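Local coordinates for Glyco_hydro_cc domain-containing protein (Cryptococcus neoformans, PDB 6UBC), which probably binds beta-1,3-glucan oligosaccharides through a glycoside hydrolase family 128 (subgroup VII) domain, at residues A[263-268]-A[304-309]. Numbering follows the deposited sequence.
Sequences TTAPQY and QGSILI
Pro266 O is gripped by two donors and touched by a carbon. Ser306 OG donates to Pro266 O at 2.7 Å. The hydroxyl is tilted 25° from the carbonyl plane, a water adds a second hydrogen bond, and Ser306 CA-H makes a longer C-H...O contact with the same oxygen. The hydroxyl reaches it because OG stands beside its own backbone N, anti to the carbonyl carbon (chi1 -60°). This position also lays Ser306 OG against Pro266 CD at 3.6 Å. Gln267 O likewise accepts two hydrogen bonds, one from Ile307 N at 2.9 Å. Its N-H...O line is almost straight (176°). A second water, 2.8 Å from Gln267 O, ties it to Gly305 O. From here the backbones run on as neighbouring parallel strands, Tyr268 pairing with Ile307, their CA atoms 4.7 Å apart. This pairing sets strand 307-309 beside strand 268-270, which is flanked on its other edge by strand 237-241, all three parallel and part of the (beta/alpha)8-barrel expected of family GH128. The side chains of Tyr268 and Ile307 leave the sheet on the same face and lie side by side, Ile307 CD1 reaching Tyr268 CE1 at 3.5 Å in an oblique approach to the ring. Ile309 CD1 comes instead to the edge of that ring, near its plane, and meets Tyr268 CB at 4.0 Å. The phenol end is fixed by a hydrogen bond between Tyr268 OH and Ser196 O, while the ring also meets Trp367. At the exposed end, Ala265 CB rests on Gln304 CB at 3.8 Å.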
loop_
_atom_site.group_PDB
_atom_site.type_symbol
_atom_site.label_atom_id
_atom_site.label_comp_id
_atom_site.label_asym_id
_atom_site.label_seq_id
_atom_site.Cartn_x
_atom_site.Cartn_y
_atom_site.Cartn_z
ATOM N N THR A 263 -4.496 -21.285 -4.612
ATOM C CA THR A 263 -4.348 -22.293 -5.696
ATOM C C THR A 263 -4.501 -21.563 -7.021
ATOM O O THR A 263 -4.297 -22.152 -8.058
ATOM C CB THR A 263 -5.324 -23.471 -5.499
ATOM O OG1 THR A 263 -6.680 -23.020 -5.386
ATOM C CG2 THR A 263 -4.963 -24.303 -4.281
ATOM N N THR A 264 -4.802 -20.287 -6.986
ATOM C CA THR A 264 -5.000 -19.502 -8.212
ATOM C C THR A 264 -4.054 -18.289 -8.171
ATOM O O THR A 264 -3.955 -17.613 -7.136
ATOM C CB THR A 264 -6.514 -19.273 -8.300
ATOM O OG1 THR A 264 -6.702 -19.020 -9.679
ATOM C CG2 THR A 264 -7.024 -18.135 -7.445
ATOM N N ALA A 265 -3.310 -18.059 -9.231
ATOM C CA ALA A 265 -2.201 -17.103 -9.228
ATOM C C ALA A 265 -2.751 -15.679 -9.076
ATOM O O ALA A 265 -3.516 -15.177 -9.900
ATOM C CB ALA A 265 -1.381 -17.268 -10.464
ATOM N N PRO A 266 -2.346 -14.931 -8.036
ATOM C CA PRO A 266 -2.694 -13.514 -7.980
ATOM C C PRO A 266 -2.224 -12.730 -9.215
ATOM O O PRO A 266 -1.181 -13.096 -9.797
ATOM C CB PRO A 266 -1.855 -13.072 -6.771
ATOM C CG PRO A 266 -1.823 -14.253 -5.918
ATOM C CD PRO A 266 -1.553 -15.385 -6.898
ATOM N N GLN A 267 -2.942 -11.688 -9.612
ATOM C CA GLN A 267 -2.367 -10.643 -10.511
ATOM C C GLN A 267 -1.310 -9.810 -9.777
ATOM O O GLN A 267 -0.262 -9.578 -10.365
ATOM C CB GLN A 267 -3.412 -9.707 -11.090
ATOM C CG GLN A 267 -4.235 -10.303 -12.251
ATOM C CD GLN A 267 -4.961 -9.173 -12.943
ATOM O OE1 GLN A 267 -4.582 -8.756 -14.032
ATOM N NE2 GLN A 267 -5.897 -8.545 -12.232
ATOM N N TYR A 268 -1.532 -9.482 -8.501
ATOM C CA TYR A 268 -0.656 -8.610 -7.677
ATOM C C TYR A 268 -0.527 -9.181 -6.262
ATOM O O TYR A 268 -1.537 -9.607 -5.667
ATOM C CB TYR A 268 -1.291 -7.218 -7.528
ATOM C CG TYR A 268 -1.668 -6.566 -8.832
ATOM C CD1 TYR A 268 -0.737 -5.848 -9.571
ATOM C CD2 TYR A 268 -2.900 -6.796 -9.414
ATOM C CE1 TYR A 268 -1.061 -5.301 -10.812
ATOM C CE2 TYR A 268 -3.240 -6.229 -10.634
ATOM C CZ TYR A 268 -2.312 -5.495 -11.349
ATOM O OH TYR A 268 -2.669 -4.985 -12.586
ATOM N N GLN A 304 4.262 -17.606 -12.118
ATOM C CA GLN A 304 2.900 -17.749 -12.621
ATOM C C GLN A 304 2.401 -16.388 -13.088
ATOM O O GLN A 304 1.235 -16.303 -13.356
ATOM C CB GLN A 304 2.057 -18.390 -11.526
ATOM C CG GLN A 304 2.811 -19.501 -10.799
ATOM C CD GLN A 304 2.871 -20.731 -11.666
ATOM O OE1 GLN A 304 1.870 -21.107 -12.256
ATOM N NE2 GLN A 304 4.045 -21.336 -11.791
ATOM N N GLY A 305 3.232 -15.359 -13.177
ATOM C CA GLY A 305 2.728 -14.090 -13.698
ATOM C C GLY A 305 2.420 -13.047 -12.623
ATOM O O GLY A 305 2.085 -11.894 -13.017
ATOM N N SER A 306 2.546 -13.368 -11.338
ATOM C CA SER A 306 2.152 -12.411 -10.259
ATOM C C SER A 306 3.145 -11.249 -10.274
ATOM O O SER A 306 4.373 -11.500 -10.439
ATOM C CB SER A 306 2.083 -13.075 -8.922
ATOM O OG SER A 306 1.122 -14.113 -8.953
ATOM N N ILE A 307 2.639 -10.022 -10.187
ATOM C CA ILE A 307 3.477 -8.820 -9.955
ATOM C C ILE A 307 3.791 -8.721 -8.444
ATOM O O ILE A 307 2.812 -8.747 -7.629
ATOM C CB ILE A 307 2.783 -7.564 -10.497
ATOM C CG1 ILE A 307 2.716 -7.560 -12.019
ATOM C CG2 ILE A 307 3.467 -6.320 -10.025
ATOM C CD1 ILE A 307 1.662 -6.639 -12.559
ATOM N N LEU A 308 5.078 -8.601 -8.074
ATOM C CA LEU A 308 5.512 -8.588 -6.659
ATOM C C LEU A 308 5.747 -7.158 -6.184
ATOM O O LEU A 308 6.539 -6.410 -6.765
ATOM C CB LEU A 308 6.761 -9.390 -6.455
ATOM C CG LEU A 308 6.661 -10.834 -6.933
ATOM C CD1 LEU A 308 7.876 -11.570 -6.431
ATOM C CD2 LEU A 308 5.375 -11.490 -6.451
ATOM N N ILE A 309 5.009 -6.786 -5.143
ATOM C CA ILE A 309 5.132 -5.464 -4.501
ATOM C C ILE A 309 5.863 -5.674 -3.164
ATOM O O ILE A 309 5.498 -6.538 -2.396
ATOM C CB ILE A 309 3.752 -4.835 -4.373
ATOM C CG1 ILE A 309 3.186 -4.602 -5.782
ATOM C CG2 ILE A 309 3.768 -3.567 -3.561
ATOM C CD1 ILE A 309 1.824 -5.241 -5.975
HETATM O O HOH W 1 -1.152 -14.090 -12.683
HETATM O O HOH W 2 -0.151 -10.212 -13.121
#